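Local coordinates for protein putative TetR-family transcriptional regulator (Rhodococcus sp., PDB 2G3B) that probably binds regulatory DNA through a helix-turn-helix motif and controls transcription, most likely as a repressor, at residues D60-Y65 and L85-D90; T81-G86 and S127-A132; N56-R61 and S98-E103; A15-G20 and V94-L99. All coordinates share one frame; numbering follows the deposited sequence.

Contact 1 (D60-Y65 and L85-D90)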
loop_
_atom_site.group_PDB
_atom_site.type_symbol
_atom_site.label_atom_id
_atom_site.label_comp_id
_atom_site.label_asym_id
_atom_site.label_seq_id
_atom_site.Cartn_x
_atom_site.Cartn_y
_atom_site.Cartn_z
ATOM N N ASP A 60 14.561 5.421 9.856
ATOM C CA ASP A 60 15.426 5.223 11.016
ATOM C C ASP A 60 14.679 4.765 12.255
ATOM O O ASP A 60 15.144 3.870 12.934
ATOM C CB ASP A 60 16.220 6.492 11.359
ATOM C CG ASP A 60 17.294 6.803 10.316
ATOM O OD1 ASP A 60 17.594 5.935 9.457
ATOM O OD2 ASP A 60 17.827 7.907 10.336
ATOM N N ARG A 61 13.535 5.379 12.540
ATOM C CA ARG A 61 12.686 4.944 13.646
ATOM C C ARG A 61 12.169 3.492 13.468
ATOM O O ARG A 61 12.174 2.699 14.443
ATOM C CB ARG A 61 11.507 5.916 13.807
ATOM C CG ARG A 61 10.999 6.045 15.231
ATOM C CD ARG A 61 10.286 7.392 15.488
ATOM N NE ARG A 61 9.099 7.543 14.639
ATOM C CZ ARG A 61 8.196 8.487 14.809
ATOM N NH1 ARG A 61 8.381 9.383 15.800
ATOM N NH2 ARG A 61 7.139 8.544 13.990
ATOM N N ALA A 62 11.715 3.164 12.250
ATOM C CA ALA A 62 11.188 1.818 11.918
ATOM C C ALA A 62 12.306 0.795 12.046
ATOM O O ALA A 62 12.107 -0.277 12.598
ATOM C CB ALA A 62 10.655 1.806 10.491
ATOM N N ARG A 63 13.474 1.129 11.520
ATOM C CA ARG A 63 14.665 0.287 11.693
ATOM C C ARG A 63 14.965 -0.123 13.126
ATOM O O ARG A 63 15.285 -1.289 13.357
ATOM C CB ARG A 63 15.894 0.898 11.045
ATOM C CG ARG A 63 16.970 -0.162 10.755
ATOM C CD ARG A 63 18.068 0.338 9.856
ATOM N NE ARG A 63 18.616 1.605 10.321
ATOM C CZ ARG A 63 18.342 2.800 9.803
ATOM N NH1 ARG A 63 17.530 2.919 8.746
ATOM N NH2 ARG A 63 18.900 3.878 10.355
ATOM N N ALA A 64 14.869 0.808 14.078
ATOM C CA ALA A 64 14.978 0.466 15.502
ATOM C C ALA A 64 13.974 -0.628 15.938
ATOM O O ALA A 64 14.320 -1.493 16.752
ATOM C CB ALA A 64 14.802 1.709 16.369
ATOM N N TYR A 65 12.728 -0.570 15.445
ATOM C CA TYR A 65 11.746 -1.609 15.783
ATOM C C TYR A 65 12.027 -2.893 14.974
ATOM O O TYR A 65 11.718 -3.991 15.443
ATOM C CB TYR A 65 10.299 -1.128 15.591
ATOM C CG TYR A 65 9.872 -0.056 16.612
ATOM C CD1 TYR A 65 9.982 1.305 16.320
ATOM C CD2 TYR A 65 9.363 -0.418 17.857
ATOM C CE1 TYR A 65 9.597 2.288 17.249
ATOM C CE2 TYR A 65 8.965 0.556 18.802
ATOM C CZ TYR A 65 9.097 1.909 18.489
ATOM O OH TYR A 65 8.724 2.868 19.434
ATOM N N LEU A 85 7.806 -8.429 11.151
ATOM C CA LEU A 85 6.720 -8.264 12.148
ATOM C C LEU A 85 6.816 -6.940 12.901
ATOM O O LEU A 85 5.795 -6.399 13.339
ATOM C CB LEU A 85 6.665 -9.480 13.150
ATOM C CG LEU A 85 5.647 -10.608 12.794
ATOM C CD1 LEU A 85 6.088 -11.243 11.494
ATOM C CD2 LEU A 85 5.586 -11.688 13.891
ATOM N N GLY A 86 8.043 -6.445 13.094
ATOM C CA GLY A 86 8.274 -5.167 13.786
ATOM C C GLY A 86 7.544 -3.966 13.170
ATOM O O GLY A 86 7.317 -2.957 13.856
ATOM N N GLU A 87 7.169 -4.089 11.895
ATOM C CA GLU A 87 6.457 -3.036 11.122
ATOM C C GLU A 87 4.990 -2.843 11.499
ATOM O O GLU A 87 4.358 -1.781 11.238
ATOM C CB GLU A 87 6.513 -3.426 9.622
ATOM C CG GLU A 87 7.915 -3.603 9.040
ATOM C CD GLU A 87 8.704 -2.269 8.980
ATOM O OE1 GLU A 87 8.093 -1.193 8.978
ATOM O OE2 GLU A 87 9.939 -2.317 8.933
ATOM N N ILE A 88 4.422 -3.890 12.077
ATOM C CA ILE A 88 2.997 -3.923 12.398
ATOM C C ILE A 88 2.802 -4.352 13.840
ATOM O O ILE A 88 2.855 -5.526 14.155
ATOM C CB ILE A 88 2.137 -4.742 11.388
ATOM C CG1 ILE A 88 2.282 -4.172 9.964
ATOM C CG2 ILE A 88 0.638 -4.815 11.865
ATOM C CD1 ILE A 88 1.671 -5.068 8.873
ATOM N N GLN A 89 2.572 -3.347 14.702
ATOM C CA GLN A 89 2.503 -3.495 16.167
ATOM C C GLN A 89 1.609 -2.419 16.696
ATOM O O GLN A 89 1.592 -1.320 16.152
ATOM C CB GLN A 89 3.881 -3.298 16.886
ATOM C CG GLN A 89 5.027 -4.096 16.333
ATOM C CD GLN A 89 6.270 -4.023 17.235
ATOM O OE1 GLN A 89 6.204 -4.342 18.428
ATOM N NE2 GLN A 89 7.387 -3.569 16.676
ATOM N N ASP A 90 0.836 -2.750 17.725
ATOM C CA ASP A 90 -0.027 -1.794 18.427
ATOM C C ASP A 90 0.820 -1.033 19.452
ATOM O O ASP A 90 0.662 -1.235 20.681
ATOM C CB ASP A 90 -1.129 -2.536 19.202
ATOM C CG ASP A 90 -2.129 -3.235 18.301
ATOM O OD1 ASP A 90 -2.342 -2.771 17.157
ATOM O OD2 ASP A 90 -2.700 -4.289 18.729
HETATM O O HOH W 1 9.007 -0.717 12.491
#
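Y65 and Q89 meet because both side chains leave their backbones with CG anti to the carbonyl carbon. For Y65, chi1 of -69° brings the CD2 side of its ring near Q89. The chain of Q89 then runs extended beyond CG, and its amide arrives beside the tyrosine. Q89 NE2 lies 3.9 Å from Y65 CD2. Ring and amide planes stand 83° apart, and the contact is van der Waals in kind. The amide nitrogen is engaged within its own segment. Q89 NE2 donates to G86 O at 2.9 Å, with an N-H...O angle of 176° and the oxygen in the amide plane. This nearly straight bond fixes the rotation of the amide. Y65 CB also rests 3.9 Å from G86 O. The tyrosine hydroxyl bonds to E93, at the start of helix 92-110.

A water joins the two backbones. It donates to A62 O at 3.1 Å and, more weakly, to G86 O. Close by, A62 CB is 4.2 Å from E87 OE1. E87 OE1 bonds to a bound glycerol, probably from the crystallisation liquor, and E87 OE2 forms a salt bridge with R66.

Helix 47-66 thus meets the end of helix 76-86 at a thin, partly solvated surface seam. The Q89 amide bond shapes the loop after helix 76-86, while the segments meet by van der Waals contact and one water bridge, weak at its G86 end.

Contact 2 (T81-G86 and S127-A132)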
loop_
_atom_site.group_PDB
_atom_site.type_symbol
_atom_site.label_atom_id
_atom_site.label_comp_id
_atom_site.label_asym_id
_atom_site.label_seq_id
_atom_site.Cartn_x
_atom_site.Cartn_y
_atom_site.Cartn_z
ATOM N N THR A 81 12.121 -12.482 10.502
ATOM C CA THR A 81 10.830 -12.468 11.189
ATOM C C THR A 81 10.686 -11.201 12.018
ATOM O O THR A 81 9.654 -10.554 11.963
ATOM C CB THR A 81 10.684 -13.685 12.135
ATOM O OG1 THR A 81 10.723 -14.881 11.359
ATOM C CG2 THR A 81 9.369 -13.654 12.922
ATOM N N ARG A 82 11.710 -10.894 12.813
ATOM C CA ARG A 82 11.684 -9.706 13.682
ATOM C C ARG A 82 11.518 -8.427 12.853
ATOM O O ARG A 82 10.785 -7.514 13.232
ATOM C CB ARG A 82 12.955 -9.631 14.514
ATOM C CG ARG A 82 13.117 -8.300 15.276
ATOM C CD ARG A 82 14.466 -8.245 16.013
ATOM N NE ARG A 82 14.677 -9.481 16.761
ATOM C CZ ARG A 82 15.617 -10.373 16.477
ATOM N NH1 ARG A 82 16.476 -10.145 15.477
ATOM N NH2 ARG A 82 15.707 -11.483 17.211
ATOM N N SER A 83 12.246 -8.361 11.740
ATOM C CA SER A 83 12.178 -7.218 10.868
ATOM C C SER A 83 10.772 -7.003 10.306
ATOM O O SER A 83 10.204 -5.901 10.470
ATOM C CB SER A 83 13.191 -7.342 9.745
ATOM O OG SER A 83 12.864 -6.375 8.767
ATOM N N LEU A 84 10.207 -8.049 9.686
ATOM C CA LEU A 84 8.907 -7.945 9.032
ATOM C C LEU A 84 7.780 -7.740 10.034
ATOM O O LEU A 84 6.937 -6.875 9.823
ATOM C CB LEU A 84 8.635 -9.090 8.068
ATOM C CG LEU A 84 9.748 -9.137 6.984
ATOM C CD1 LEU A 84 9.795 -10.475 6.296
ATOM C CD2 LEU A 84 9.606 -7.993 5.977
ATOM N N LEU A 85 7.806 -8.429 11.151
ATOM C CA LEU A 85 6.720 -8.264 12.148
ATOM C C LEU A 85 6.816 -6.940 12.901
ATOM O O LEU A 85 5.795 -6.399 13.339
ATOM C CB LEU A 85 6.665 -9.480 13.150
ATOM C CG LEU A 85 5.647 -10.608 12.794
ATOM C CD1 LEU A 85 6.088 -11.243 11.494
ATOM C CD2 LEU A 85 5.586 -11.688 13.891
ATOM N N GLY A 86 8.043 -6.445 13.094
ATOM C CA GLY A 86 8.274 -5.167 13.786
ATOM C C GLY A 86 7.544 -3.966 13.170
ATOM O O GLY A 86 7.317 -2.957 13.856
ATOM N N SER A 127 16.950 -3.035 1.009
ATOM C CA SER A 127 18.325 -3.511 1.100
ATOM C C SER A 127 18.625 -4.259 2.386
ATOM O O SER A 127 19.399 -5.219 2.377
ATOM C CB SER A 127 19.302 -2.338 0.888
ATOM O OG SER A 127 20.616 -2.797 0.775
ATOM N N GLU A 128 18.009 -3.857 3.503
ATOM C CA GLU A 128 18.212 -4.598 4.763
ATOM C C GLU A 128 17.677 -5.991 4.600
ATOM O O GLU A 128 18.296 -6.957 5.041
ATOM C CB GLU A 128 17.430 -3.973 5.925
ATOM C CG GLU A 128 17.679 -2.540 6.173
ATOM C CD GLU A 128 16.739 -1.979 7.316
ATOM O OE1 GLU A 128 16.025 -2.769 7.976
ATOM O OE2 GLU A 128 16.714 -0.766 7.526
ATOM N N ILE A 129 16.515 -6.100 3.957
ATOM C CA ILE A 129 15.889 -7.394 3.736
ATOM C C ILE A 129 16.651 -8.223 2.697
ATOM O O ILE A 129 16.933 -9.413 2.929
ATOM C CB ILE A 129 14.418 -7.246 3.289
ATOM C CG1 ILE A 129 13.561 -6.574 4.378
ATOM C CG2 ILE A 129 13.840 -8.624 2.937
ATOM C CD1 ILE A 129 13.428 -7.450 5.663
ATOM N N ALA A 130 16.998 -7.617 1.552
ATOM C CA ALA A 130 17.833 -8.307 0.548
ATOM C C ALA A 130 19.127 -8.813 1.166
ATOM O O ALA A 130 19.526 -9.938 0.926
ATOM C CB ALA A 130 18.161 -7.365 -0.628
ATOM N N ASP A 131 19.823 -7.978 1.931
ATOM C CA ASP A 131 21.095 -8.423 2.486
ATOM C C ASP A 131 20.909 -9.630 3.396
ATOM O O ASP A 131 21.715 -10.549 3.386
ATOM C CB ASP A 131 21.769 -7.297 3.263
ATOM C CG ASP A 131 23.126 -7.709 3.818
ATOM O OD1 ASP A 131 24.023 -8.102 3.040
ATOM O OD2 ASP A 131 23.331 -7.617 5.035
ATOM N N ALA A 132 19.854 -9.598 4.212
ATOM C CA ALA A 132 19.545 -10.733 5.075
ATOM C C ALA A 132 19.408 -12.004 4.276
ATOM O O ALA A 132 19.985 -13.050 4.637
ATOM C CB ALA A 132 18.253 -10.441 5.928
#
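I129 reaches across to S83 and L84 with a single methyl group. Its CB points toward the other segment; the CA atoms of S83 and I129 are 8.0 Å apart. CG2 branches off beside the carbonyl carbon and meets neither S83 nor L84. CG1 takes the other course, anti to the carbonyl carbon with chi1 of -63°, and carries the chain toward helix 76-86. It makes no close contact there itself. The touching is left to CD1 at the tip.

This methyl sits 3.3 Å from S83 OG, a close fit of a hydroxyl against a methyl. S83 CB is farther from I129 CD1, at 4.1 Å. The serine oxygen projects toward I129 because it is anti to the backbone N (chi1 166°). The other neighbour of the methyl is L84, whose CD2 lies 3.9 Å from I129 CD1. That pair is plainly apolar. L84 CB does not point at I129, but its branched end swings nearer.

All three residues are buried. M155 of helix 148-167 touches both L84 and I129, and I184 of helix 173-188 packs on L84. The joint therefore belongs to the interior of a helical bundle. Such an all-helical C-terminal domain, built from long packed helices, is the regulatory and dimerisation part of TetR-family proteins.

Contact 3 (N56-R61 and S98-E103)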
loop_
_atom_site.group_PDB
_atom_site.type_symbol
_atom_site.label_atom_id
_atom_site.label_comp_id
_atom_site.label_asym_id
_atom_site.label_seq_id
_atom_site.Cartn_x
_atom_site.Cartn_y
_atom_site.Cartn_z
ATOM N N ASN A 56 13.441 9.848 5.912
ATOM C CA ASN A 56 14.573 9.105 6.474
ATOM C C ASN A 56 14.458 8.904 8.005
ATOM O O ASN A 56 14.827 7.841 8.528
ATOM C CB ASN A 56 15.890 9.781 6.117
ATOM C CG ASN A 56 16.342 9.453 4.712
ATOM O OD1 ASN A 56 16.093 8.324 4.182
ATOM N ND2 ASN A 56 16.962 10.427 4.074
ATOM N N TYR A 57 13.980 9.933 8.702
ATOM C CA TYR A 57 13.694 9.866 10.141
ATOM C C TYR A 57 12.744 8.681 10.480
ATOM O O TYR A 57 13.044 7.876 11.355
ATOM C CB TYR A 57 13.087 11.198 10.573
ATOM C CG TYR A 57 12.830 11.284 12.070
ATOM C CD1 TYR A 57 13.874 11.528 12.942
ATOM C CD2 TYR A 57 11.553 11.041 12.592
ATOM C CE1 TYR A 57 13.664 11.579 14.318
ATOM C CE2 TYR A 57 11.328 11.089 13.977
ATOM C CZ TYR A 57 12.393 11.374 14.817
ATOM O OH TYR A 57 12.216 11.455 16.191
ATOM N N ILE A 58 11.624 8.596 9.764
ATOM C CA ILE A 58 10.601 7.544 9.930
ATOM C C ILE A 58 11.246 6.162 9.669
ATOM O O ILE A 58 11.036 5.180 10.440
ATOM C CB ILE A 58 9.409 7.829 8.969
ATOM C CG1 ILE A 58 8.660 9.107 9.446
ATOM C CG2 ILE A 58 8.458 6.667 8.877
ATOM C CD1 ILE A 58 7.826 9.753 8.332
ATOM N N ASN A 59 12.054 6.111 8.613
ATOM C CA ASN A 59 12.774 4.840 8.288
ATOM C C ASN A 59 13.783 4.450 9.381
ATOM O O ASN A 59 13.851 3.281 9.772
ATOM C CB ASN A 59 13.484 4.912 6.942
ATOM C CG ASN A 59 14.055 3.535 6.488
ATOM O OD1 ASN A 59 13.355 2.535 6.533
ATOM N ND2 ASN A 59 15.321 3.499 6.155
ATOM N N ASP A 60 14.561 5.421 9.856
ATOM C CA ASP A 60 15.426 5.223 11.016
ATOM C C ASP A 60 14.679 4.765 12.255
ATOM O O ASP A 60 15.144 3.870 12.934
ATOM C CB ASP A 60 16.220 6.492 11.359
ATOM C CG ASP A 60 17.294 6.803 10.316
ATOM O OD1 ASP A 60 17.594 5.935 9.457
ATOM O OD2 ASP A 60 17.827 7.907 10.336
ATOM N N ARG A 61 13.535 5.379 12.540
ATOM C CA ARG A 61 12.686 4.944 13.646
ATOM C C ARG A 61 12.169 3.492 13.468
ATOM O O ARG A 61 12.174 2.699 14.443
ATOM C CB ARG A 61 11.507 5.916 13.807
ATOM C CG ARG A 61 10.999 6.045 15.231
ATOM C CD ARG A 61 10.286 7.392 15.488
ATOM N NE ARG A 61 9.099 7.543 14.639
ATOM C CZ ARG A 61 8.196 8.487 14.809
ATOM N NH1 ARG A 61 8.381 9.383 15.800
ATOM N NH2 ARG A 61 7.139 8.544 13.990
ATOM N N SER A 98 3.748 4.220 10.573
ATOM C CA SER A 98 2.959 3.552 9.554
ATOM C C SER A 98 1.947 4.477 8.858
ATOM O O SER A 98 1.870 4.476 7.613
ATOM C CB SER A 98 2.332 2.300 10.185
ATOM O OG SER A 98 1.663 1.608 9.184
ATOM N N LEU A 99 1.212 5.297 9.641
ATOM C CA LEU A 99 0.347 6.310 9.099
ATOM C C LEU A 99 1.082 7.297 8.205
ATOM O O LEU A 99 0.574 7.617 7.124
ATOM C CB LEU A 99 -0.401 7.106 10.200
ATOM C CG LEU A 99 -1.428 6.330 10.993
ATOM C CD1 LEU A 99 -1.674 7.054 12.362
ATOM C CD2 LEU A 99 -2.738 6.195 10.104
ATOM N N ALA A 100 2.227 7.809 8.671
ATOM C CA ALA A 100 3.023 8.813 7.929
ATOM C C ALA A 100 3.546 8.203 6.635
ATOM O O ALA A 100 3.409 8.802 5.585
ATOM C CB ALA A 100 4.176 9.330 8.775
ATOM N N TRP A 101 4.031 6.952 6.691
ATOM C CA TRP A 101 4.522 6.294 5.492
ATOM C C TRP A 101 3.372 6.073 4.507
ATOM O O TRP A 101 3.525 6.315 3.325
ATOM C CB TRP A 101 5.167 4.946 5.870
ATOM C CG TRP A 101 5.879 4.322 4.779
ATOM C CD1 TRP A 101 5.382 3.391 3.878
ATOM C CD2 TRP A 101 7.248 4.539 4.431
ATOM N NE1 TRP A 101 6.385 3.053 2.989
ATOM C CE2 TRP A 101 7.530 3.737 3.304
ATOM C CE3 TRP A 101 8.257 5.374 4.932
ATOM C CZ2 TRP A 101 8.804 3.710 2.695
ATOM C CZ3 TRP A 101 9.509 5.352 4.326
ATOM C CH2 TRP A 101 9.767 4.515 3.217
ATOM N N ASN A 102 2.246 5.560 4.993
ATOM C CA ASN A 102 1.034 5.399 4.202
ATOM C C ASN A 102 0.648 6.682 3.440
ATOM O O ASN A 102 0.361 6.639 2.233
ATOM C CB ASN A 102 -0.111 4.997 5.153
ATOM C CG ASN A 102 -1.232 4.260 4.439
ATOM O OD1 ASN A 102 -2.312 4.798 4.258
ATOM N ND2 ASN A 102 -0.971 3.032 4.030
ATOM N N GLU A 103 0.687 7.825 4.149
ATOM C CA GLU A 103 0.426 9.153 3.547
ATOM C C GLU A 103 1.438 9.529 2.476
ATOM O O GLU A 103 1.082 9.959 1.384
ATOM C CB GLU A 103 0.414 10.263 4.621
ATOM C CG GLU A 103 -0.839 10.243 5.501
ATOM C CD GLU A 103 -2.082 10.762 4.762
ATOM O OE1 GLU A 103 -1.961 11.445 3.704
ATOM O OE2 GLU A 103 -3.195 10.506 5.284
#
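The W101 indole is the flat group of this contact, and I58 meets it through one methyl. I58 CG2 comes to 4.2 Å from W101 CE3, on the six-membered ring. The indole reaches I58 because its CG is anti to the backbone N, with chi1 of -170°. That torsion swings the ring toward helix 47-66, although W101 CB itself does not point there. L118, T121 and T122 of helix 115-139 and E160 of helix 148-167 also pack on the tryptophan. A glycerol, probably from the crystallisation liquor, lies about 4 Å from its side chain at the nearest atoms and may mark a pocket.

I58 uses its two branches separately. While CG2 goes to the indole, CD1 at the other tip sits 3.7 Å from A100 CB. The isoleucine thus spans two successive residues of helix 92-110. N97 and L104 of that helix touch it as well. I58 and A100 are buried, and the whole contact is apolar.

The arrangement joins helix 47-66 to helix 92-110 near the centre of the chain. In the TetR fold the helix after the helix-turn-helix links the DNA-binding domain to the C-terminal domain. This contact probably forms part of that linkage.

Contact 4 (A15-G20 and V94-L99)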
loop_
_atom_site.group_PDB
_atom_site.type_symbol
_atom_site.label_atom_id
_atom_site.label_comp_id
_atom_site.label_asym_id
_atom_site.label_seq_id
_atom_site.Cartn_x
_atom_site.Cartn_y
_atom_site.Cartn_z
ATOM N N ALA A 15 2.579 15.482 12.113
ATOM C CA ALA A 15 1.828 16.270 11.148
ATOM C C ALA A 15 1.493 15.477 9.905
ATOM O O ALA A 15 0.337 15.415 9.432
ATOM C CB ALA A 15 2.638 17.557 10.791
ATOM N N ILE A 16 2.483 14.808 9.379
ATOM C CA ILE A 16 2.210 13.956 8.239
ATOM C C ILE A 16 1.211 12.841 8.550
ATOM O O ILE A 16 0.259 12.660 7.785
ATOM C CB ILE A 16 3.483 13.411 7.616
ATOM C CG1 ILE A 16 4.351 14.609 7.126
ATOM C CG2 ILE A 16 3.101 12.471 6.403
ATOM C CD1 ILE A 16 5.827 14.239 6.830
ATOM N N ALA A 17 1.420 12.112 9.648
ATOM C CA ALA A 17 0.528 11.035 10.032
ATOM C C ALA A 17 -0.942 11.495 10.201
ATOM O O ALA A 17 -1.877 10.770 9.800
ATOM C CB ALA A 17 1.029 10.348 11.320
ATOM N N GLN A 18 -1.117 12.685 10.772
ATOM C CA GLN A 18 -2.423 13.134 11.227
ATOM C C GLN A 18 -3.185 13.959 10.199
ATOM O O GLN A 18 -4.425 13.896 10.155
ATOM C CB GLN A 18 -2.254 14.003 12.507
ATOM C CG GLN A 18 -1.844 13.159 13.745
ATOM C CD GLN A 18 -2.831 12.017 14.070
ATOM O OE1 GLN A 18 -2.499 10.813 13.989
ATOM N NE2 GLN A 18 -4.054 12.395 14.445
ATOM N N ARG A 19 -2.452 14.741 9.417
ATOM C CA ARG A 19 -3.033 15.793 8.563
ATOM C C ARG A 19 -2.615 15.613 7.090
ATOM O O ARG A 19 -3.103 16.299 6.192
ATOM C CB ARG A 19 -2.579 17.166 9.078
ATOM C CG ARG A 19 -3.165 17.605 10.464
ATOM C CD ARG A 19 -2.711 19.061 10.837
ATOM N NE ARG A 19 -1.393 19.102 11.506
ATOM C CZ ARG A 19 -0.718 20.215 11.839
ATOM N NH1 ARG A 19 -1.212 21.445 11.583
ATOM N NH2 ARG A 19 0.477 20.110 12.444
ATOM N N GLY A 20 -1.730 14.653 6.865
ATOM C CA GLY A 20 -1.174 14.361 5.563
ATOM C C GLY A 20 -0.172 15.417 5.130
ATOM O O GLY A 20 0.043 16.412 5.808
ATOM N N VAL A 94 5.028 3.015 16.279
ATOM C CA VAL A 94 4.914 2.162 15.103
ATOM C C VAL A 94 3.679 2.519 14.314
ATOM O O VAL A 94 3.722 2.533 13.085
ATOM C CB VAL A 94 4.967 0.632 15.489
ATOM C CG1 VAL A 94 4.733 -0.281 14.288
ATOM C CG2 VAL A 94 6.350 0.294 16.120
ATOM N N VAL A 95 2.577 2.837 15.010
ATOM C CA VAL A 95 1.335 3.191 14.321
ATOM C C VAL A 95 1.575 4.506 13.592
ATOM O O VAL A 95 1.198 4.694 12.415
ATOM C CB VAL A 95 0.139 3.335 15.329
ATOM C CG1 VAL A 95 -1.051 4.051 14.703
ATOM C CG2 VAL A 95 -0.292 1.951 15.830
ATOM N N GLU A 96 2.139 5.462 14.326
ATOM C CA GLU A 96 2.418 6.760 13.703
ATOM C C GLU A 96 3.348 6.636 12.505
ATOM O O GLU A 96 3.096 7.250 11.472
ATOM C CB GLU A 96 2.972 7.731 14.719
ATOM C CG GLU A 96 3.051 9.128 14.103
ATOM C CD GLU A 96 3.784 10.063 14.970
ATOM O OE1 GLU A 96 5.022 9.974 15.001
ATOM O OE2 GLU A 96 3.119 10.846 15.668
ATOM N N ASN A 97 4.438 5.890 12.623
ATOM C CA ASN A 97 5.369 5.729 11.492
ATOM C C ASN A 97 4.611 5.201 10.288
ATOM O O ASN A 97 4.828 5.613 9.167
ATOM C CB ASN A 97 6.381 4.569 11.741
ATOM C CG ASN A 97 7.621 5.018 12.459
ATOM O OD1 ASN A 97 7.867 6.238 12.606
ATOM N ND2 ASN A 97 8.448 4.024 12.925
ATOM N N SER A 98 3.748 4.220 10.573
ATOM C CA SER A 98 2.959 3.552 9.554
ATOM C C SER A 98 1.947 4.477 8.858
ATOM O O SER A 98 1.870 4.476 7.613
ATOM C CB SER A 98 2.332 2.300 10.185
ATOM O OG SER A 98 1.663 1.608 9.184
ATOM N N LEU A 99 1.212 5.297 9.641
ATOM C CA LEU A 99 0.347 6.310 9.099
ATOM C C LEU A 99 1.082 7.297 8.205
ATOM O O LEU A 99 0.574 7.617 7.124
ATOM C CB LEU A 99 -0.401 7.106 10.200
ATOM C CG LEU A 99 -1.428 6.330 10.993
ATOM C CD1 LEU A 99 -1.674 7.054 12.362
ATOM C CD2 LEU A 99 -2.738 6.195 10.104
HETATM O O HOH W 2 0.340 10.733 15.550
#
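A17 packs directly on E96 and L99, and these van der Waals contacts make up most of the interface. A17 CB is 3.6 Å from E96 CG, so the aliphatic part of the glutamate does the touching. The same methyl is 3.7 Å from L99 CB. The backbones come very near at this point: the CA atoms of A17 and L99 are 4.8 Å apart. A small side chain on the first helix suits so close an approach. At the margin, L99 CD1 lies 4.2 Å from Q18 OE1. V109 of the second subunit packs on L99, so L99 also lies at the subunit interface.

The axes of the two short helical segments pass 8.4 Å apart at 61°. Helix 2-23 is the first helix of the TetR-type DNA-binding domain, and helix 92-110 belongs to the C-terminal domain. The contact is therefore an interdomain joint, of the kind through which TetR-family regulators probably couple ligand binding to DNA binding.

The polar interactions run through water and through E96. One water donates to E96 OE2 at 2.8 Å and to Q18 OE1 at 3.2 Å. Q18 can meet it because its chain bends at chi2 (-57°). E96 OE2 also bonds to T14, one turn before Q18. The other oxygen, E96 OE1, forms a salt bridge with R61 of helix 47-66.

Contacts 2 and 3 are buried, contact 4 is partly buried, and contact 1 lies at the surface. Contact 3 is apolar; contact 2 adds a serine hydroxyl against a methyl. Water bridges occur in contacts 1 and 4, the two less enclosed ones. Contacts 1 and 3 share helix 47-66, contacts 1 and 2 share helix 76-86, and contacts 3 and 4 share helix 92-110. Contact 2 lies within the C-terminal domain, on the opposite side of the chain's centre from contact 4. Contacts 3 and 4 tie helix 92-110 to two helices from the N-terminal part of the chain, and both touch the second subunit. R61, in contacts 1 and 3, bonds through NE to N97 OD1 of contact 4.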